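Local coordinates for protein putative creatinine amidohydrolase (Bacteroides fragilis, PDB 3LUB) that binds two zinc ions side by side and, as a member of the creatininase superfamily, probably hydrolyses carbon-nitrogen bonds in linear amides, at residues Asp7-Cys12 and Leu46-Ala51; Leu26-Thr31 and Gln96-Asp101; Asp101-Leu106 and Arg112-Leu117; Phe147-Pro152 and Glu238-Leu243; Met172-Pro177 and Arg231-Ile236. All blocks are in the same frame, centred on the assembly; numbering follows the deposited sequence.

Contact 1. Residues Asp7-Cys12 and Leu46-Ala51; sequences DLSVSC and LPHDIA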
# COMPACT_ATOMS: atom_id res chain seq x y z
N ASP F 7 -24.63 -23.62 6.01
CA ASP F 7 -23.66 -23.68 4.87
C ASP F 7 -23.99 -22.59 3.85
O ASP F 7 -24.92 -22.74 3.08
CB ASP F 7 -23.69 -25.06 4.25
CG ASP F 7 -22.66 -25.26 3.14
OD1 ASP F 7 -21.81 -24.38 2.87
OD2 ASP F 7 -22.69 -26.36 2.55
N LEU F 8 -23.24 -21.49 3.88
CA LEU F 8 -23.54 -20.34 3.04
C LEU F 8 -23.40 -20.65 1.55
O LEU F 8 -24.09 -20.04 0.72
CB LEU F 8 -22.68 -19.11 3.41
CG LEU F 8 -23.26 -17.79 2.89
CD1 LEU F 8 -24.38 -17.25 3.77
CD2 LEU F 8 -22.20 -16.71 2.69
N SER F 9 -22.54 -21.61 1.20
CA SER F 9 -22.39 -22.06 -0.18
C SER F 9 -23.68 -22.57 -0.85
O SER F 9 -23.78 -22.56 -2.07
CB SER F 9 -21.29 -23.11 -0.26
OG SER F 9 -20.05 -22.54 0.13
N VAL F 10 -24.65 -23.02 -0.08
CA VAL F 10 -25.93 -23.45 -0.62
C VAL F 10 -27.12 -22.60 -0.11
O VAL F 10 -28.25 -22.84 -0.52
CB VAL F 10 -26.20 -24.95 -0.35
CG1 VAL F 10 -25.13 -25.84 -1.04
CG2 VAL F 10 -26.27 -25.25 1.14
N SER F 11 -26.87 -21.61 0.75
CA SER F 11 -27.93 -20.88 1.44
C SER F 11 -28.47 -19.65 0.68
O SER F 11 -27.92 -19.22 -0.32
CB SER F 11 -27.43 -20.46 2.80
OG SER F 11 -28.51 -19.98 3.60
N CYS F 12 -29.59 -19.09 1.15
CA CYS F 12 -30.16 -17.89 0.54
C CYS F 12 -30.72 -16.99 1.62
O CYS F 12 -30.93 -17.41 2.73
CB CYS F 12 -31.27 -18.28 -0.43
SG CYS F 12 -32.58 -19.22 0.40
N LEU F 46 -12.02 -29.81 2.57
CA LEU F 46 -11.97 -30.50 3.85
C LEU F 46 -12.39 -29.66 5.04
O LEU F 46 -13.26 -30.09 5.81
CB LEU F 46 -10.58 -31.11 4.07
CG LEU F 46 -10.29 -32.25 3.09
CD1 LEU F 46 -9.04 -33.06 3.54
CD2 LEU F 46 -11.53 -33.13 2.93
N PRO F 47 -11.82 -28.44 5.21
CA PRO F 47 -12.35 -27.60 6.32
C PRO F 47 -13.79 -27.16 6.19
O PRO F 47 -14.46 -26.98 7.17
CB PRO F 47 -11.41 -26.38 6.31
CG PRO F 47 -10.72 -26.40 5.01
CD PRO F 47 -10.65 -27.81 4.58
N HIS F 48 -14.27 -26.95 4.96
CA HIS F 48 -15.67 -26.62 4.76
C HIS F 48 -16.56 -27.76 5.29
O HIS F 48 -17.47 -27.54 6.09
CB HIS F 48 -15.99 -26.37 3.28
CG HIS F 48 -17.45 -26.16 3.03
ND1 HIS F 48 -18.31 -27.18 2.70
CD2 HIS F 48 -18.20 -25.04 3.13
CE1 HIS F 48 -19.53 -26.70 2.56
NE2 HIS F 48 -19.50 -25.41 2.84
N ASP F 49 -16.29 -28.97 4.83
CA ASP F 49 -17.09 -30.16 5.25
C ASP F 49 -17.01 -30.44 6.76
O ASP F 49 -18.04 -30.67 7.42
CB ASP F 49 -16.68 -31.37 4.42
CG ASP F 49 -17.14 -31.27 2.97
OD1 ASP F 49 -17.74 -30.22 2.60
OD2 ASP F 49 -16.86 -32.21 2.19
N ILE F 50 -15.81 -30.37 7.34
CA ILE F 50 -15.66 -30.48 8.81
C ILE F 50 -16.45 -29.40 9.55
O ILE F 50 -17.17 -29.69 10.51
CB ILE F 50 -14.17 -30.44 9.24
CG1 ILE F 50 -13.45 -31.70 8.72
CG2 ILE F 50 -14.04 -30.26 10.76
CD1 ILE F 50 -11.97 -31.60 8.72
N ALA F 51 -16.32 -28.15 9.12
CA ALA F 51 -16.97 -27.03 9.82
C ALA F 51 -18.48 -27.11 9.75
O ALA F 51 -19.17 -26.80 10.74
CB ALA F 51 -16.45 -25.68 9.28
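His48 of helix 42-62 reaches across to the carboxylate of Asp7 in the loop before helix 13-16. NE2 of His48 donates to OD1 of Asp7 over only 2.5 Å, a short hydrogen bond with an N-H...O angle of 157°. The acceptor lies in the imidazole plane, at the ring edge, whereas the carboxylate receives the bond from above its own plane; the two planes are turned 52° apart. Asp7 swings its CG away from the backbone N (chi1 -176°), which carries the carboxylate over to the helix. The other ring nitrogen, ND1 of His48, donates to OD1 of Asp49 at 3.1 Å, also in the ring plane, and the two bonds fix the rotation of the imidazole. A weak bond from N of Ser9 to OD1 of Asp7 (3.3 Å) steadies the acceptor from within its own loop. The tight part ends there. Ser9 approaches obliquely, with OG 4.0 Å from NE2 of His48, and is partly exposed, as is the histidine; Val68 of strand 66-68 packs against His48, and Leu41 of a second subunit against Ser9. With both ring nitrogens donating to carboxylates, the imidazole is probably protonated, which would strengthen the short His-carboxylate hydrogen bond that ties the N-terminal loop to the helix.

Contact 2. Residues Leu26-Thr31 and Gln96-Asp101; sequences LPWGAT and QAILED. With EDO (1,2-ethanediol), chain B.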
# COMPACT_ATOMS: atom_id res chain seq x y z
N LEU F 26 -14.92 -19.26 8.97
CA LEU F 26 -14.34 -19.01 7.67
C LEU F 26 -13.36 -20.13 7.31
O LEU F 26 -12.25 -20.17 7.84
CB LEU F 26 -13.65 -17.64 7.67
CG LEU F 26 -13.02 -17.12 6.37
CD1 LEU F 26 -14.11 -16.96 5.31
CD2 LEU F 26 -12.27 -15.80 6.65
N PRO F 27 -13.77 -21.05 6.42
CA PRO F 27 -12.80 -22.01 5.93
C PRO F 27 -11.82 -21.30 4.96
O PRO F 27 -12.22 -20.48 4.13
CB PRO F 27 -13.66 -23.09 5.23
CG PRO F 27 -15.09 -22.75 5.55
CD PRO F 27 -15.10 -21.28 5.83
N TRP F 28 -10.53 -21.59 5.12
CA TRP F 28 -9.52 -20.95 4.31
C TRP F 28 -8.57 -22.01 3.83
O TRP F 28 -7.90 -22.73 4.63
CB TRP F 28 -8.81 -19.87 5.12
CG TRP F 28 -8.10 -18.88 4.31
CD1 TRP F 28 -7.24 -19.14 3.28
CD2 TRP F 28 -8.18 -17.46 4.41
NE1 TRP F 28 -6.76 -17.98 2.76
CE2 TRP F 28 -7.31 -16.93 3.44
CE3 TRP F 28 -8.86 -16.59 5.27
CZ2 TRP F 28 -7.12 -15.55 3.26
CZ3 TRP F 28 -8.68 -15.24 5.10
CH2 TRP F 28 -7.81 -14.72 4.10
N GLY F 29 -8.54 -22.12 2.51
CA GLY F 29 -7.82 -23.15 1.82
C GLY F 29 -6.67 -22.68 0.94
O GLY F 29 -5.88 -21.83 1.34
N ALA F 30 -6.57 -23.30 -0.21
CA ALA F 30 -5.50 -23.09 -1.18
C ALA F 30 -5.97 -23.73 -2.48
O ALA F 30 -6.84 -24.60 -2.46
CB ALA F 30 -4.16 -23.75 -0.71
N THR F 31 -5.37 -23.27 -3.59
CA THR F 31 -5.50 -23.87 -4.91
C THR F 31 -4.10 -24.45 -5.25
O THR F 31 -3.15 -23.73 -5.60
CB THR F 31 -6.02 -22.81 -5.91
OG1 THR F 31 -7.22 -22.20 -5.37
CG2 THR F 31 -6.30 -23.39 -7.34
N GLN F 96 -4.34 -10.60 3.83
CA GLN F 96 -4.74 -9.68 4.89
C GLN F 96 -5.82 -8.74 4.38
O GLN F 96 -6.75 -8.43 5.09
CB GLN F 96 -3.52 -8.92 5.40
CG GLN F 96 -3.83 -7.92 6.49
CD GLN F 96 -2.58 -7.23 7.02
OE1 GLN F 96 -1.67 -7.88 7.54
NE2 GLN F 96 -2.57 -5.90 6.94
N ALA F 97 -5.72 -8.29 3.15
CA ALA F 97 -6.73 -7.45 2.56
C ALA F 97 -8.06 -8.18 2.50
O ALA F 97 -9.09 -7.59 2.77
CB ALA F 97 -6.32 -7.00 1.14
N ILE F 98 -8.04 -9.47 2.14
CA ILE F 98 -9.23 -10.31 2.11
C ILE F 98 -9.90 -10.36 3.48
O ILE F 98 -11.09 -10.06 3.60
CB ILE F 98 -8.93 -11.75 1.59
CG1 ILE F 98 -8.61 -11.71 0.07
CG2 ILE F 98 -10.13 -12.67 1.84
CD1 ILE F 98 -7.91 -12.97 -0.46
N LEU F 99 -9.12 -10.72 4.51
CA LEU F 99 -9.65 -10.84 5.89
C LEU F 99 -10.16 -9.51 6.42
O LEU F 99 -11.20 -9.45 7.07
CB LEU F 99 -8.59 -11.40 6.85
CG LEU F 99 -8.98 -11.70 8.31
CD1 LEU F 99 -10.17 -12.68 8.36
CD2 LEU F 99 -7.82 -12.25 9.06
N GLU F 100 -9.44 -8.42 6.14
CA GLU F 100 -9.93 -7.07 6.44
C GLU F 100 -11.30 -6.84 5.87
O GLU F 100 -12.18 -6.33 6.56
CB GLU F 100 -8.95 -6.00 5.93
CG GLU F 100 -7.66 -5.97 6.78
CD GLU F 100 -6.58 -5.02 6.29
OE1 GLU F 100 -6.68 -4.57 5.14
OE2 GLU F 100 -5.64 -4.75 7.08
N ASP F 101 -11.50 -7.20 4.60
CA ASP F 101 -12.79 -6.94 3.94
C ASP F 101 -13.90 -7.81 4.53
O ASP F 101 -15.01 -7.34 4.70
CB ASP F 101 -12.70 -7.06 2.41
CG ASP F 101 -11.91 -5.91 1.77
OD1 ASP F 101 -11.59 -4.93 2.45
OD2 ASP F 101 -11.60 -6.00 0.58
C1 EDO B . -8.31 -19.17 -7.06
O1 EDO B . -8.68 -20.56 -7.03
C2 EDO B . -9.37 -18.41 -7.83
O2 EDO B . -9.29 -18.73 -9.24
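Trp28 and Leu26, alternate residues of strand 23-28, project from one face of the sheet onto Ile98 and Leu99 of helix 92-108. With CG of Trp28 turned away from its backbone N (chi1 -161°), the six-membered ring reaches the helix as the main bump: CH2 comes obliquely against CG2 of Ile98 at 3.8 Å, while CZ3 meets CB of Leu99 at 4.2 Å, at the ring edge. The indole thus enters the notch between two successive helix residues. Leu26 fills the next place along, its CD2 touching CD1 of Leu99 at 4.1 Å. NE1 of Trp28 is hydrogen-bonded to O of Phe74 in the same chain, and the indole lies about 6 Å from the side chain of the zinc ligand His120. A 1,2-ethanediol, probably from the crystallisation liquor, donates from O1 to OG1 of Thr31 at 2.8 Å. This is a helix packed nearly antiparallel (168°) on one face of a parallel sheet, with Leu114 and Ile116 of strand 113-118 beneath Leu99 and Met128 and Leu132 of helix 126-135 at its flank.

Contact 3. Residues Asp101-Leu106 and Arg112-Leu117; sequences DIVSSL and RKLLIL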
# COMPACT_ATOMS: atom_id res chain seq x y z
N ASP F 101 -11.50 -7.20 4.60
CA ASP F 101 -12.79 -6.94 3.94
C ASP F 101 -13.90 -7.81 4.53
O ASP F 101 -15.01 -7.34 4.70
CB ASP F 101 -12.70 -7.06 2.41
CG ASP F 101 -11.91 -5.91 1.77
OD1 ASP F 101 -11.59 -4.93 2.45
OD2 ASP F 101 -11.60 -6.00 0.58
N ILE F 102 -13.60 -9.06 4.86
CA ILE F 102 -14.57 -9.97 5.46
C ILE F 102 -14.99 -9.49 6.84
O ILE F 102 -16.19 -9.43 7.14
CB ILE F 102 -14.00 -11.44 5.54
CG1 ILE F 102 -13.78 -11.98 4.12
CG2 ILE F 102 -14.94 -12.36 6.41
CD1 ILE F 102 -13.06 -13.32 4.04
N VAL F 103 -14.02 -9.12 7.66
CA VAL F 103 -14.27 -8.66 9.03
C VAL F 103 -15.03 -7.32 9.07
O VAL F 103 -15.97 -7.15 9.84
CB VAL F 103 -12.95 -8.54 9.83
CG1 VAL F 103 -13.18 -7.80 11.15
CG2 VAL F 103 -12.35 -9.93 10.05
N SER F 104 -14.62 -6.37 8.23
CA SER F 104 -15.33 -5.13 8.08
C SER F 104 -16.82 -5.35 7.83
O SER F 104 -17.67 -4.72 8.48
CB SER F 104 -14.72 -4.30 6.94
OG SER F 104 -15.41 -3.08 6.78
N SER F 105 -17.12 -6.19 6.84
CA SER F 105 -18.51 -6.53 6.49
C SER F 105 -19.25 -7.22 7.62
O SER F 105 -20.29 -6.75 8.06
CB SER F 105 -18.54 -7.40 5.24
OG SER F 105 -18.25 -6.61 4.10
N LEU F 106 -18.68 -8.30 8.14
CA LEU F 106 -19.30 -9.01 9.28
C LEU F 106 -19.52 -8.09 10.50
O LEU F 106 -20.50 -8.20 11.21
CB LEU F 106 -18.46 -10.22 9.69
CG LEU F 106 -18.23 -11.36 8.70
CD1 LEU F 106 -17.30 -12.35 9.33
CD2 LEU F 106 -19.49 -12.04 8.26
N ARG F 112 -19.59 -10.60 15.92
CA ARG F 112 -18.46 -10.31 16.79
C ARG F 112 -17.57 -11.48 17.09
O ARG F 112 -16.69 -11.32 17.89
CB ARG F 112 -18.97 -9.76 18.12
CG ARG F 112 -19.79 -8.49 17.99
CD ARG F 112 -18.91 -7.33 17.47
NE ARG F 112 -19.61 -6.05 17.41
CZ ARG F 112 -20.25 -5.58 16.35
NH1 ARG F 112 -20.32 -6.29 15.23
NH2 ARG F 112 -20.83 -4.40 16.40
N LYS F 113 -17.78 -12.64 16.48
CA LYS F 113 -16.97 -13.81 16.74
C LYS F 113 -16.75 -14.59 15.45
O LYS F 113 -17.73 -14.94 14.74
CB LYS F 113 -17.69 -14.71 17.74
CG LYS F 113 -17.92 -14.04 19.05
CD LYS F 113 -18.70 -14.91 19.99
CE LYS F 113 -18.73 -14.29 21.39
NZ LYS F 113 -19.83 -14.92 22.18
N LEU F 114 -15.48 -14.86 15.15
CA LEU F 114 -15.11 -15.54 13.91
C LEU F 114 -14.04 -16.55 14.19
O LEU F 114 -13.08 -16.26 14.89
CB LEU F 114 -14.59 -14.49 12.88
CG LEU F 114 -13.99 -14.94 11.55
CD1 LEU F 114 -15.02 -15.59 10.60
CD2 LEU F 114 -13.27 -13.77 10.85
N LEU F 115 -14.19 -17.75 13.63
CA LEU F 115 -13.11 -18.73 13.61
C LEU F 115 -12.67 -18.92 12.18
O LEU F 115 -13.49 -19.22 11.32
CB LEU F 115 -13.55 -20.07 14.17
CG LEU F 115 -12.47 -21.16 14.08
CD1 LEU F 115 -11.39 -20.89 15.10
CD2 LEU F 115 -13.03 -22.55 14.19
N ILE F 116 -11.37 -18.76 11.94
CA ILE F 116 -10.74 -19.13 10.68
C ILE F 116 -10.30 -20.59 10.78
O ILE F 116 -9.45 -20.91 11.60
CB ILE F 116 -9.51 -18.24 10.31
CG1 ILE F 116 -9.90 -16.75 10.30
CG2 ILE F 116 -8.97 -18.66 8.96
CD1 ILE F 116 -8.73 -15.76 10.40
N LEU F 117 -10.92 -21.48 9.99
CA LEU F 117 -10.56 -22.88 9.97
C LEU F 117 -9.75 -23.18 8.70
O LEU F 117 -10.31 -23.29 7.60
CB LEU F 117 -11.80 -23.79 10.07
CG LEU F 117 -11.56 -25.30 10.24
CD1 LEU F 117 -10.75 -25.62 11.50
CD2 LEU F 117 -12.88 -26.06 10.26
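Leu114 extends its CG away from the backbone N (chi1 173°), sending both methyls from strand 113-118 up to helix 92-108, while Leu106 turns its CG to the side opposite its own carbonyl carbon (chi1 -61°) and so reaches down to the strand. The two methyls of Leu114 divide the work. CD2 meets CG2 of Val103 at 4.0 Å, the side chains passing at a slant, and CD1 meets CD1 of Leu106 at 4.2 Å, where they lie roughly perpendicular. One strand leucine thus bridges two residues three apart on the helix. Arg112 ends near the same turn: NH1 is 4.5 Å from O of Leu106, but its hydrogen bond goes to O of His107. Ile24 and Leu26 of strand 23-28 pack on Leu114 from one neighbouring strand and Ile141 of strand 140-145 from the other. A helix that folds back through a short turn to lie against the strand following it is the alpha-beta half of a beta-alpha-beta crossover, as expected in a parallel, layered alpha/beta fold.

Contact 4. Residues Phe147-Pro152 and Glu238-Leu243; sequences FEVVSP and EKLAGL
The loop that leaves strand 140-145, the last of the sheet within this chain, folds against the long C-terminal helix 226-249, and Val149 makes most of the contact. Its two methyls take separate partners. CG1 of Val149 lies 3.7 Å from CB of Lys239 and 3.9 Å from its CD, so the aliphatic part of the lysine runs alongside the valine in the opposite direction. CG2 of Val149 meets CD2 of Leu240 at 4.1 Å, the two side chains slanting across each other. Lys239 keeps an extended chain up to CE and then bends at its last torsion (chi4 -43°); on the way, CD passes 3.7 Å from O of Val149. Val150 adds a looser touch, CG2 to CE of Lys239 at 4.3 Å. The contact is thus graded: Leu240 and Val149 are buried, with Ile50 and Ala54 of helix 42-62 and Leu117 of strand 113-118 around the leucine, whereas Lys239 and Val150 are partly exposed. Val202 of a third subunit packs on both Val149 and Lys239, bringing the contact to a subunit boundary. The loop after the strand is thereby packed on helix 226-249, which covers one face of the parallel sheet in this layered alpha/beta fold.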
# COMPACT_ATOMS: atom_id res chain seq x y z
N PHE F 147 -6.46 -29.96 10.85
CA PHE F 147 -5.70 -31.18 11.01
C PHE F 147 -4.77 -31.14 12.23
O PHE F 147 -4.00 -32.05 12.45
CB PHE F 147 -4.92 -31.48 9.75
CG PHE F 147 -4.08 -30.35 9.29
CD1 PHE F 147 -2.82 -30.12 9.85
CD2 PHE F 147 -4.55 -29.48 8.30
CE1 PHE F 147 -2.05 -29.05 9.43
CE2 PHE F 147 -3.78 -28.43 7.89
CZ PHE F 147 -2.52 -28.22 8.45
N GLU F 148 -4.88 -30.08 13.04
CA GLU F 148 -4.20 -29.97 14.32
C GLU F 148 -5.15 -30.04 15.51
O GLU F 148 -4.70 -30.08 16.66
CB GLU F 148 -3.42 -28.66 14.38
CG GLU F 148 -2.14 -28.75 13.63
CD GLU F 148 -1.44 -27.42 13.45
OE1 GLU F 148 -1.98 -26.37 13.89
OE2 GLU F 148 -0.36 -27.45 12.81
N VAL F 149 -6.45 -30.09 15.26
CA VAL F 149 -7.42 -30.15 16.35
C VAL F 149 -7.24 -31.48 17.11
O VAL F 149 -7.29 -31.51 18.35
CB VAL F 149 -8.85 -29.90 15.82
CG1 VAL F 149 -9.94 -30.21 16.87
CG2 VAL F 149 -8.95 -28.42 15.29
N VAL F 150 -6.99 -32.55 16.35
CA VAL F 150 -6.61 -33.88 16.87
C VAL F 150 -5.40 -34.32 16.06
O VAL F 150 -5.40 -34.17 14.85
CB VAL F 150 -7.75 -34.88 16.65
CG1 VAL F 150 -7.32 -36.27 17.14
CG2 VAL F 150 -9.00 -34.43 17.38
N SER F 151 -4.38 -34.85 16.73
CA SER F 151 -3.18 -35.37 16.03
C SER F 151 -3.53 -36.60 15.19
O SER F 151 -4.26 -37.48 15.66
CB SER F 151 -2.07 -35.76 17.04
OG SER F 151 -0.86 -36.14 16.39
N PRO F 152 -2.99 -36.70 13.98
CA PRO F 152 -3.25 -37.84 13.11
C PRO F 152 -2.53 -39.09 13.57
O PRO F 152 -2.94 -40.23 13.24
CB PRO F 152 -2.69 -37.40 11.74
CG PRO F 152 -1.66 -36.34 12.04
CD PRO F 152 -2.09 -35.70 13.35
N GLU F 238 -16.24 -33.07 16.96
CA GLU F 238 -16.76 -32.92 18.31
C GLU F 238 -16.03 -31.82 19.10
O GLU F 238 -16.66 -31.00 19.82
CB GLU F 238 -16.68 -34.29 19.04
CG GLU F 238 -17.54 -34.36 20.32
CD GLU F 238 -16.95 -33.55 21.46
OE1 GLU F 238 -15.70 -33.59 21.61
OE2 GLU F 238 -17.71 -32.87 22.18
N LYS F 239 -14.70 -31.77 18.98
CA LYS F 239 -13.93 -30.67 19.60
C LYS F 239 -14.27 -29.30 19.02
O LYS F 239 -14.36 -28.33 19.75
CB LYS F 239 -12.43 -30.88 19.46
CG LYS F 239 -11.79 -31.72 20.54
CD LYS F 239 -10.25 -31.52 20.53
CE LYS F 239 -9.52 -32.64 21.27
NZ LYS F 239 -10.19 -33.00 22.57
N LEU F 240 -14.44 -29.21 17.70
CA LEU F 240 -14.79 -27.94 17.06
C LEU F 240 -16.18 -27.49 17.51
O LEU F 240 -16.38 -26.33 17.88
CB LEU F 240 -14.65 -28.03 15.53
CG LEU F 240 -13.21 -27.98 15.01
CD1 LEU F 240 -13.03 -28.41 13.54
CD2 LEU F 240 -12.55 -26.56 15.25
N ALA F 241 -17.14 -28.41 17.52
CA ALA F 241 -18.47 -28.13 18.03
C ALA F 241 -18.42 -27.53 19.45
O ALA F 241 -19.10 -26.55 19.74
CB ALA F 241 -19.32 -29.42 18.04
N GLY F 242 -17.61 -28.14 20.31
CA GLY F 242 -17.38 -27.61 21.64
C GLY F 242 -16.82 -26.18 21.69
O GLY F 242 -17.27 -25.34 22.51
N LEU F 243 -15.86 -25.90 20.84
CA LEU F 243 -15.31 -24.55 20.70
C LEU F 243 -16.33 -23.57 20.19
O LEU F 243 -16.41 -22.43 20.69
CB LEU F 243 -14.10 -24.56 19.76
CG LEU F 243 -13.55 -23.20 19.29
CD1 LEU F 243 -12.80 -22.55 20.37
CD2 LEU F 243 -12.63 -23.39 18.06

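Contact 5. Residues Met172-Pro177 and Arg231-Ile236; sequences MMHYHP and RYVKPI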
# COMPACT_ATOMS: atom_id res chain seq x y z
N MSE F 172 -10.66 -37.18 2.45
CA MSE F 172 -11.31 -36.91 1.15
C MSE F 172 -12.14 -38.14 0.74
O MSE F 172 -13.24 -37.99 0.24
CB MSE F 172 -10.30 -36.60 0.05
CG MSE F 172 -10.94 -36.14 -1.26
SE MSE F 172 -12.05 -34.48 -1.06
CE MSE F 172 -10.66 -33.11 -0.69
N MSE F 173 -11.59 -39.34 0.92
CA MSE F 173 -12.31 -40.56 0.54
C MSE F 173 -13.60 -40.68 1.31
O MSE F 173 -14.61 -41.15 0.76
CB MSE F 173 -11.45 -41.80 0.74
CG MSE F 173 -10.38 -41.98 -0.32
SE MSE F 173 -9.09 -43.36 0.17
CE MSE F 173 -10.07 -45.09 -0.42
N HIS F 174 -13.59 -40.23 2.55
CA HIS F 174 -14.79 -40.21 3.39
C HIS F 174 -15.82 -39.21 2.91
O HIS F 174 -16.96 -39.56 2.62
CB HIS F 174 -14.40 -39.95 4.83
CG HIS F 174 -15.54 -39.64 5.73
ND1 HIS F 174 -16.56 -40.53 5.97
CD2 HIS F 174 -15.79 -38.56 6.51
CE1 HIS F 174 -17.42 -40.00 6.83
NE2 HIS F 174 -16.97 -38.80 7.18
N TYR F 175 -15.41 -37.95 2.80
CA TYR F 175 -16.33 -36.88 2.45
C TYR F 175 -16.69 -36.84 0.98
O TYR F 175 -17.81 -36.58 0.66
CB TYR F 175 -15.74 -35.51 2.85
CG TYR F 175 -15.90 -35.17 4.32
CD1 TYR F 175 -17.15 -35.12 4.92
CD2 TYR F 175 -14.79 -34.89 5.10
CE1 TYR F 175 -17.29 -34.80 6.26
CE2 TYR F 175 -14.92 -34.57 6.42
CZ TYR F 175 -16.17 -34.51 6.99
OH TYR F 175 -16.26 -34.19 8.32
N HIS F 176 -15.72 -37.04 0.08
CA HIS F 176 -15.99 -36.98 -1.36
C HIS F 176 -15.29 -38.09 -2.12
O HIS F 176 -14.36 -37.85 -2.86
CB HIS F 176 -15.58 -35.62 -1.94
CG HIS F 176 -16.41 -34.48 -1.44
ND1 HIS F 176 -17.64 -34.17 -1.97
CD2 HIS F 176 -16.21 -33.62 -0.42
CE1 HIS F 176 -18.15 -33.14 -1.32
NE2 HIS F 176 -17.31 -32.80 -0.36
N PRO F 177 -15.76 -39.32 -1.96
CA PRO F 177 -15.14 -40.45 -2.65
C PRO F 177 -15.06 -40.35 -4.19
O PRO F 177 -14.17 -40.93 -4.80
CB PRO F 177 -16.00 -41.66 -2.22
CG PRO F 177 -17.24 -41.09 -1.61
CD PRO F 177 -16.87 -39.73 -1.08
N ARG F 231 -13.18 -42.04 10.97
CA ARG F 231 -12.85 -42.15 12.39
C ARG F 231 -12.04 -40.97 12.96
O ARG F 231 -12.26 -40.54 14.08
CB ARG F 231 -12.13 -43.47 12.65
CG ARG F 231 -13.04 -44.61 12.32
CD ARG F 231 -12.55 -45.92 12.81
NE ARG F 231 -13.57 -46.93 12.57
CZ ARG F 231 -13.41 -48.23 12.79
NH1 ARG F 231 -12.27 -48.71 13.30
NH2 ARG F 231 -14.42 -49.06 12.52
N TYR F 232 -11.09 -40.50 12.17
CA TYR F 232 -10.31 -39.32 12.50
C TYR F 232 -11.17 -38.07 12.61
O TYR F 232 -10.93 -37.26 13.50
CB TYR F 232 -9.22 -39.12 11.46
CG TYR F 232 -8.22 -37.99 11.69
CD1 TYR F 232 -7.62 -37.77 12.94
CD2 TYR F 232 -7.84 -37.18 10.63
CE1 TYR F 232 -6.70 -36.77 13.12
CE2 TYR F 232 -6.91 -36.18 10.81
CZ TYR F 232 -6.35 -35.96 12.05
OH TYR F 232 -5.45 -34.94 12.19
N VAL F 233 -12.14 -37.87 11.72
CA VAL F 233 -12.88 -36.60 11.75
C VAL F 233 -13.87 -36.55 12.88
O VAL F 233 -14.18 -35.46 13.36
CB VAL F 233 -13.56 -36.18 10.38
CG1 VAL F 233 -12.49 -36.08 9.26
CG2 VAL F 233 -14.73 -37.08 9.99
N LYS F 234 -14.33 -37.72 13.35
CA LYS F 234 -15.28 -37.74 14.47
C LYS F 234 -14.83 -36.89 15.67
O LYS F 234 -15.55 -35.97 16.07
CB LYS F 234 -15.65 -39.17 14.91
CG LYS F 234 -17.00 -39.22 15.64
CD LYS F 234 -17.21 -40.56 16.40
CE LYS F 234 -18.52 -40.53 17.20
NZ LYS F 234 -18.83 -41.84 17.85
N PRO F 235 -13.63 -37.17 16.24
CA PRO F 235 -13.17 -36.31 17.34
C PRO F 235 -12.90 -34.82 16.97
O PRO F 235 -13.10 -33.92 17.82
CB PRO F 235 -11.87 -37.00 17.79
CG PRO F 235 -11.42 -37.77 16.60
CD PRO F 235 -12.66 -38.24 15.95
N ILE F 236 -12.41 -34.58 15.75
CA ILE F 236 -12.15 -33.20 15.24
C ILE F 236 -13.48 -32.43 15.30
O ILE F 236 -13.58 -31.34 15.88
CB ILE F 236 -11.51 -33.23 13.78
CG1 ILE F 236 -10.13 -33.91 13.80
CG2 ILE F 236 -11.38 -31.83 13.18
CD1 ILE F 236 -9.56 -34.24 12.39
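Val233 points from helix 226-249 towards the last turn of helix 166-175, where it meets His174 and Tyr175 together. The imidazole is tilted against the tyrosine, CD2 of His174 lying 3.8 Å above the plane of the Tyr175 ring, over its centre. Val233 comes from the direction opposite to the tyrosine and places one methyl on each part of its outer end, CG1 at 4.0 Å from CE2 and CG2 at 3.7 Å from OH, obliquely to the ring. The same CG2 also lies 3.9 Å from CD2 of His174, again at a slant. With chi1 at -57°, Val233 has CG2 wedged between its backbone N and carbonyl carbon, aimed at both rings. OH of Tyr175 is hydrogen-bonded to OE2 of Glu53 on helix 42-62, which holds the ring's far end in place. Val171, one turn earlier than Tyr175, extends the apolar surface under Val233. Val233, set against His174 and Tyr175, is part of the packing of helix 226-249 on helix 166-175, which also carries the zinc ligand Glu168.

Contacts 2 and 3 are the buried core pair: both use helix 92-108, share Asp101, and press it onto neighbouring strands 23-28 and 113-118 mainly through apolar side chains. Contacts 4 and 5 lie across the sheet from contact 2 and share helix 226-249; they are partly buried, mixing aliphatic packing with a lysine or aromatic groups, and the OH of Tyr232 links them by a probable hydrogen bond to O of Val150. Contact 1, partly buried and touching a second subunit, differs in being polar, a histidine between carboxylates. Its helix 42-62 nevertheless touches all the others: Pro27 in contact 2, Leu117 in contact 3, Leu240 in contact 4 and Tyr175 in contact 5.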